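Local coordinates for hypothetical conserved protein (Geobacillus kaustophilus, PDB 2QYH) that is of unknown function but belongs to the haloacid dehalogenase-like hydrolases, and so is probably a magnesium-dependent phosphatase, at residues Asn75-Gln80 and Ile192-Ile197; Asn97-Val102 and Ala152-Pro157; Phe167-Trp170 and Ser174-Val177. One frame throughout, in Å; residues are numbered along the deposited sequence.

Contact 1: Asn75-Gln80 and Ile192-Ile197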
# COMPACT_ATOMS: atom_id res chain seq x y z
N ASN D 75 4.04 17.08 6.12
CA ASN D 75 3.37 18.31 5.69
C ASN D 75 3.76 18.76 4.29
O ASN D 75 4.93 18.68 3.91
CB ASN D 75 3.66 19.43 6.68
CG ASN D 75 3.27 19.06 8.10
OD1 ASN D 75 2.13 18.68 8.36
ND2 ASN D 75 4.22 19.15 9.02
N VAL D 76 2.78 19.23 3.53
CA VAL D 76 3.01 19.68 2.17
C VAL D 76 4.02 20.81 2.21
O VAL D 76 3.87 21.76 2.96
CB VAL D 76 1.71 20.16 1.51
CG1 VAL D 76 2.00 20.68 0.11
CG2 VAL D 76 0.71 19.02 1.45
N LEU D 77 5.06 20.69 1.38
CA LEU D 77 6.13 21.67 1.33
C LEU D 77 6.01 22.53 0.08
O LEU D 77 6.38 23.70 0.07
CB LEU D 77 7.48 20.96 1.32
CG LEU D 77 8.67 21.87 1.59
CD1 LEU D 77 9.04 21.75 3.03
CD2 LEU D 77 9.85 21.47 0.72
N TYR D 78 5.50 21.92 -0.98
CA TYR D 78 5.34 22.61 -2.25
C TYR D 78 4.31 21.88 -3.10
O TYR D 78 4.28 20.65 -3.12
CB TYR D 78 6.68 22.66 -2.98
CG TYR D 78 6.58 23.13 -4.41
CD1 TYR D 78 6.39 22.23 -5.46
CD2 TYR D 78 6.62 24.49 -4.72
CE1 TYR D 78 6.22 22.67 -6.76
CE2 TYR D 78 6.45 24.94 -6.02
CZ TYR D 78 6.25 24.04 -7.04
OH TYR D 78 6.06 24.51 -8.32
N LYS D 79 3.45 22.62 -3.78
CA LYS D 79 2.47 22.00 -4.64
C LYS D 79 2.10 22.88 -5.82
O LYS D 79 1.80 24.06 -5.67
CB LYS D 79 1.22 21.59 -3.85
CG LYS D 79 0.63 22.65 -2.95
CD LYS D 79 -0.57 22.08 -2.20
CE LYS D 79 -1.11 23.08 -1.18
NZ LYS D 79 -1.52 24.35 -1.84
N GLN D 80 2.16 22.28 -7.00
CA GLN D 80 1.86 22.97 -8.24
C GLN D 80 0.75 22.23 -9.01
O GLN D 80 1.02 21.28 -9.74
CB GLN D 80 3.13 23.03 -9.10
CG GLN D 80 3.02 23.87 -10.35
CD GLN D 80 4.11 23.54 -11.35
OE1 GLN D 80 5.28 23.37 -10.99
NE2 GLN D 80 3.74 23.47 -12.63
N ILE D 192 15.07 20.71 -1.27
CA ILE D 192 16.34 21.11 -0.66
C ILE D 192 16.52 22.61 -0.52
O ILE D 192 17.27 23.07 0.35
CB ILE D 192 17.55 20.50 -1.42
CG1 ILE D 192 17.70 21.15 -2.80
CG2 ILE D 192 17.37 18.99 -1.54
CD1 ILE D 192 18.90 20.65 -3.57
N GLU D 193 15.84 23.38 -1.36
CA GLU D 193 15.93 24.83 -1.27
C GLU D 193 15.18 25.25 -0.01
O GLU D 193 15.70 26.01 0.80
CB GLU D 193 15.30 25.48 -2.50
CG GLU D 193 16.31 26.03 -3.48
CD GLU D 193 15.66 26.52 -4.76
OE1 GLU D 193 14.60 27.18 -4.68
OE2 GLU D 193 16.23 26.26 -5.84
N LYS D 194 13.97 24.73 0.14
CA LYS D 194 13.14 25.05 1.30
C LYS D 194 13.75 24.52 2.59
O LYS D 194 13.68 25.18 3.63
CB LYS D 194 11.73 24.46 1.14
CG LYS D 194 10.94 24.90 -0.09
CD LYS D 194 10.66 26.39 -0.11
CE LYS D 194 9.52 26.74 -1.07
NZ LYS D 194 9.74 26.24 -2.45
N LEU D 195 14.35 23.34 2.54
CA LEU D 195 14.96 22.75 3.73
C LEU D 195 16.29 23.41 4.07
O LEU D 195 16.80 23.28 5.18
CB LEU D 195 15.16 21.24 3.56
CG LEU D 195 13.88 20.41 3.41
CD1 LEU D 195 14.22 18.93 3.28
CD2 LEU D 195 12.97 20.65 4.61
N GLY D 196 16.85 24.12 3.10
CA GLY D 196 18.13 24.78 3.31
C GLY D 196 19.27 23.80 3.27
O GLY D 196 20.24 23.93 4.03
N ILE D 197 19.17 22.82 2.37
CA ILE D 197 20.21 21.80 2.23
C ILE D 197 21.07 22.03 1.00
O ILE D 197 20.56 22.13 -0.12
CB ILE D 197 19.59 20.39 2.15
CG1 ILE D 197 18.87 20.06 3.46
CG2 ILE D 197 20.69 19.34 1.85
CD1 ILE D 197 18.34 18.64 3.53
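The Y78 ring meets K194 obliquely: the ammonium nitrogen NZ comes 4.2 Å from ring atom CD2, a loose approach of the charged end to the ring. The phenol end reaches along its own segment to Q80, just beyond the strand, where Y78 OH donates to Q80 OE1 at 3.0 Å, tilted 18° from the carbonyl plane of the amide. This bond would limit movement of the phenol end; Q80 OE1 also takes a weak hydrogen bond from Q68 NE2. Closer packing falls to L77 and the aliphatic foot of K194, whose side chains slide past each other in opposite directions. L77 CD2 lies 3.6 Å from K194 CB and nearly as close to CG. K194 bends at chi2 (-63°) and again at chi4, which carries its charged end from L77 along to the tyrosine. A looser apolar contact, L77 CD1 to L195 CD2 at 4.4 Å, flanks the pair. L77 and Y78 together face V70 in a classic beta bulge, while G196, with positive phi, is the C-prime residue of a Schellman motif in which I197 N bonds I192 O. The contact lies at the surface of the HAD core domain, joining strand 75-79, outermost within this chain at one side of the mixed sheet, to the C-terminal end of helix 184-195; M190 and M191 also touch Y78 and L77, and F72 on strand 69-72 meets both L77 and L195.

Contact 2: Asn97-Val102 and Ala152-Pro157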
# COMPACT_ATOMS: atom_id res chain seq x y z
N ASN D 97 -12.35 13.48 -29.58
CA ASN D 97 -11.74 12.37 -30.30
C ASN D 97 -11.97 11.02 -29.64
O ASN D 97 -11.40 10.02 -30.05
CB ASN D 97 -10.24 12.61 -30.48
CG ASN D 97 -9.94 13.84 -31.31
OD1 ASN D 97 -10.54 14.03 -32.37
ND2 ASN D 97 -9.02 14.67 -30.84
N GLY D 98 -12.81 11.00 -28.60
CA GLY D 98 -13.09 9.76 -27.90
C GLY D 98 -11.94 9.30 -27.01
O GLY D 98 -11.87 8.13 -26.63
N HIS D 99 -11.04 10.22 -26.70
CA HIS D 99 -9.93 9.91 -25.81
C HIS D 99 -10.28 10.38 -24.40
O HIS D 99 -10.54 11.56 -24.17
CB HIS D 99 -8.67 10.61 -26.29
CG HIS D 99 -8.27 10.20 -27.67
ND1 HIS D 99 -7.98 11.10 -28.67
CD2 HIS D 99 -8.09 8.97 -28.23
CE1 HIS D 99 -7.65 10.46 -29.78
NE2 HIS D 99 -7.71 9.16 -29.53
N PRO D 100 -10.31 9.44 -23.44
CA PRO D 100 -10.64 9.84 -22.07
C PRO D 100 -9.38 10.24 -21.30
O PRO D 100 -8.25 10.03 -21.77
CB PRO D 100 -11.27 8.59 -21.50
CG PRO D 100 -10.40 7.51 -22.11
CD PRO D 100 -10.21 7.98 -23.56
N LEU D 101 -9.60 10.82 -20.13
CA LEU D 101 -8.51 11.21 -19.25
C LEU D 101 -8.82 10.73 -17.86
O LEU D 101 -9.95 10.36 -17.55
CB LEU D 101 -8.34 12.73 -19.19
CG LEU D 101 -7.86 13.52 -20.40
CD1 LEU D 101 -8.87 13.42 -21.53
CD2 LEU D 101 -7.68 14.96 -19.97
N VAL D 102 -7.80 10.73 -17.01
CA VAL D 102 -7.97 10.36 -15.62
C VAL D 102 -7.32 11.50 -14.86
O VAL D 102 -6.19 11.88 -15.16
CB VAL D 102 -7.30 9.01 -15.29
CG1 VAL D 102 -7.13 8.86 -13.78
CG2 VAL D 102 -8.17 7.87 -15.81
N ALA D 152 0.17 6.50 -29.52
CA ALA D 152 1.23 7.41 -29.95
C ALA D 152 0.94 8.07 -31.30
O ALA D 152 1.41 9.18 -31.57
CB ALA D 152 2.56 6.67 -30.00
N GLU D 153 0.16 7.40 -32.14
CA GLU D 153 -0.19 7.92 -33.46
C GLU D 153 -1.17 9.08 -33.36
O GLU D 153 -1.30 9.87 -34.30
CB GLU D 153 -0.82 6.82 -34.32
CG GLU D 153 0.04 5.58 -34.50
CD GLU D 153 0.23 4.79 -33.22
OE1 GLU D 153 -0.78 4.34 -32.65
OE2 GLU D 153 1.39 4.63 -32.78
N GLU D 154 -1.86 9.20 -32.23
CA GLU D 154 -2.86 10.25 -32.04
C GLU D 154 -2.44 11.44 -31.17
O GLU D 154 -3.16 12.45 -31.11
CB GLU D 154 -4.12 9.63 -31.45
CG GLU D 154 -4.56 8.34 -32.13
CD GLU D 154 -5.64 7.60 -31.34
OE1 GLU D 154 -5.33 7.07 -30.25
OE2 GLU D 154 -6.79 7.56 -31.81
N GLU D 155 -1.29 11.35 -30.50
CA GLU D 155 -0.84 12.41 -29.60
C GLU D 155 -0.37 13.74 -30.21
O GLU D 155 -0.57 14.79 -29.61
CB GLU D 155 0.26 11.87 -28.68
CG GLU D 155 1.50 11.38 -29.41
CD GLU D 155 2.49 10.71 -28.49
OE1 GLU D 155 2.10 9.76 -27.78
OE2 GLU D 155 3.68 11.12 -28.49
N GLU D 156 0.24 13.70 -31.39
CA GLU D 156 0.74 14.91 -32.06
C GLU D 156 -0.08 16.19 -31.78
O GLU D 156 0.46 17.17 -31.28
CB GLU D 156 0.83 14.68 -33.58
CG GLU D 156 1.13 15.94 -34.39
CD GLU D 156 2.52 16.50 -34.13
OE1 GLU D 156 2.86 16.72 -32.95
OE2 GLU D 156 3.27 16.72 -35.10
N PRO D 157 -1.38 16.18 -32.11
CA PRO D 157 -2.23 17.36 -31.88
C PRO D 157 -2.15 17.89 -30.45
O PRO D 157 -1.85 19.06 -30.23
CB PRO D 157 -3.63 16.84 -32.23
CG PRO D 157 -3.35 15.83 -33.28
CD PRO D 157 -2.16 15.09 -32.72
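H99 and E154 make a His-carboxylate hydrogen bond that is in plane for one partner and far out of plane for the other. NE2 of H99 donates to E154 OE2 at 2.9 Å with an N-H...O angle of 159°, and the oxygen sits at the edge of the imidazole, only 4° from its plane. On the glutamate side, however, the nitrogen comes from above the carboxylate, 65° out of its plane. The two planes are nearly perpendicular, and with NE2 above the carboxylate, E154 OE1 lies 3.2 Å from it too, at an angle too poor for a second bond. E154 arrives by a chain extended beyond CG, and its CB passes 4.0 Å from H99 CE1. Second-shell bonds hold both groups. OE1 of the glutamate is hydrogen-bonded to the backbone N of R151, which should limit rotation of the carboxylate; ND1 of the imidazole is bonded to Y158 OH, a hydroxyl that N97 ND2 reaches as well. Within its own segment the ring has N97 O over one face, 3.7 Å above the plane and near its centre. That carbonyl belongs to the turn closing helix 84-96, where G98, with positive phi, is the C-prime residue of a Schellman motif and H99 N bonds A94 O. Beside the antiparallel sheet of what is probably the cap, the pair thus ties the link between helix 84-96 and strand 101-104 to the segment leading into the helix of 156-161. The modelled orientation of this buried ring is supported by partners at both nitrogens. The neighbouring carboxylate would favour a proton on NE2 and could raise the affinity of the ring for a second one.

Contact 3: Phe167-Trp170 and Ser174-Val177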
# COMPACT_ATOMS: atom_id res chain seq x y z
N PHE D 167 3.52 15.72 -22.42
CA PHE D 167 2.98 14.37 -22.54
C PHE D 167 4.12 13.36 -22.60
O PHE D 167 4.94 13.38 -23.53
CB PHE D 167 2.10 14.28 -23.79
CG PHE D 167 0.96 15.27 -23.80
CD1 PHE D 167 1.18 16.61 -24.11
CD2 PHE D 167 -0.33 14.88 -23.43
CE1 PHE D 167 0.14 17.54 -24.05
CE2 PHE D 167 -1.37 15.80 -23.37
CZ PHE D 167 -1.14 17.13 -23.67
N VAL D 168 4.19 12.49 -21.60
CA VAL D 168 5.23 11.47 -21.51
C VAL D 168 4.55 10.10 -21.52
O VAL D 168 3.86 9.73 -20.57
CB VAL D 168 6.05 11.62 -20.21
CG1 VAL D 168 7.19 10.60 -20.18
CG2 VAL D 168 6.59 13.04 -20.10
N ARG D 169 4.76 9.35 -22.60
CA ARG D 169 4.15 8.04 -22.75
C ARG D 169 4.79 6.95 -21.90
O ARG D 169 6.02 6.90 -21.76
CB ARG D 169 4.17 7.65 -24.24
CG ARG D 169 3.39 6.39 -24.59
CD ARG D 169 3.09 6.31 -26.09
NE ARG D 169 2.14 7.34 -26.51
CZ ARG D 169 0.83 7.28 -26.31
NH1 ARG D 169 0.29 6.24 -25.69
NH2 ARG D 169 0.05 8.28 -26.71
N TRP D 170 3.95 6.08 -21.34
CA TRP D 170 4.42 4.98 -20.51
C TRP D 170 3.69 3.68 -20.86
O TRP D 170 4.03 2.61 -20.36
CB TRP D 170 4.18 5.29 -19.02
CG TRP D 170 2.74 5.56 -18.72
CD1 TRP D 170 2.08 6.73 -18.89
CD2 TRP D 170 1.78 4.61 -18.24
NE1 TRP D 170 0.75 6.58 -18.56
CE2 TRP D 170 0.54 5.29 -18.16
CE3 TRP D 170 1.83 3.26 -17.88
CZ2 TRP D 170 -0.64 4.66 -17.73
CZ3 TRP D 170 0.67 2.63 -17.46
CH2 TRP D 170 -0.55 3.33 -17.38
N SER D 174 -1.84 4.95 -23.09
CA SER D 174 -1.92 5.97 -22.05
C SER D 174 -0.62 6.73 -21.89
O SER D 174 0.47 6.15 -21.89
CB SER D 174 -2.31 5.33 -20.72
OG SER D 174 -2.54 6.31 -19.72
N THR D 175 -0.72 8.05 -21.73
CA THR D 175 0.45 8.89 -21.55
C THR D 175 0.21 9.86 -20.39
O THR D 175 -0.93 10.28 -20.17
CB THR D 175 0.75 9.69 -22.83
OG1 THR D 175 1.94 10.46 -22.64
CG2 THR D 175 -0.41 10.62 -23.16
N ASP D 176 1.27 10.20 -19.66
CA ASP D 176 1.15 11.12 -18.53
C ASP D 176 1.05 12.56 -18.97
O ASP D 176 1.65 12.96 -19.97
CB ASP D 176 2.35 11.01 -17.58
CG ASP D 176 2.39 9.71 -16.83
OD1 ASP D 176 1.35 9.31 -16.27
OD2 ASP D 176 3.47 9.09 -16.80
N VAL D 177 0.31 13.34 -18.20
CA VAL D 177 0.14 14.75 -18.49
C VAL D 177 0.69 15.56 -17.31
O VAL D 177 0.06 15.62 -16.25
CB VAL D 177 -1.35 15.10 -18.71
CG1 VAL D 177 -1.51 16.58 -19.05
CG2 VAL D 177 -1.93 14.23 -19.81
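V168 and D176 form the antiparallel hydrogen-bonded pair between these segments: V168 N donates to D176 O at 3.1 Å, and D176 N returns a bond to V168 O at 2.8 Å. F167 CA adds a CA-H...O contact to D176 O. The flanking couples, F167 with V177 and R169 with T175, are non-hydrogen-bonded and put their side chains on the other face of the sheet. There F167 and V177 lie side by side pointing the same way, with F167 CE2 3.9 Å from V177 CG2. The R169 chain bends at chi3 (-68°), bringing one face of its guanidinium over T175 CB at a height of 4.2 Å. W170 closes the other end: S174 O sits 3.3 Å above one face of the indole, toward its rim, and D176 OD2 comes 3.4 Å from W170 CD1. The W170 and D176 side chains cross at about a right angle, yet ring and carboxylate planes are only 15° apart. The two strands make a beta hairpin, 165-171 with 174-179, at one side of the five-stranded antiparallel sheet of the region probably inserted into the HAD core as a cap. Strand 165-171 is outermost within the chain, whereas 174-179 continues the sheet through backbone bonds from T175 to L148 and V177 to A146. R169 is held from outside by E155 and by NH1 bonds to the carbonyls of C150 and H171. L90 of helix 84-96 packs on F167 and V177, and S122 of helix 117-124 touches W170 and S174, while D176 OD2 is hydrogen-bonded to a glycerol.

Contacts 2 and 3 are neighbours on the antiparallel sheet, their centres 10 Å apart, and a salt bridge joins them directly: E155 OE1 to R169 NE, 2.7 Å. Contact 1 belongs to the other sheet. Its centre is 34 Å from that of contact 2 and 26 Å from that of contact 3, with nearest atoms still about 13 Å and 9 Å away. Along the chain both are nested inside the loop closed by contact 1, as expected for a cap inserted into a HAD core. The HAD-type DxD pattern, probably the catalytic site, follows strand 5-8 of the same sheet as strand 75-79; a glycerol, probably from the crystallisation liquor, is bound at D176 of contact 3.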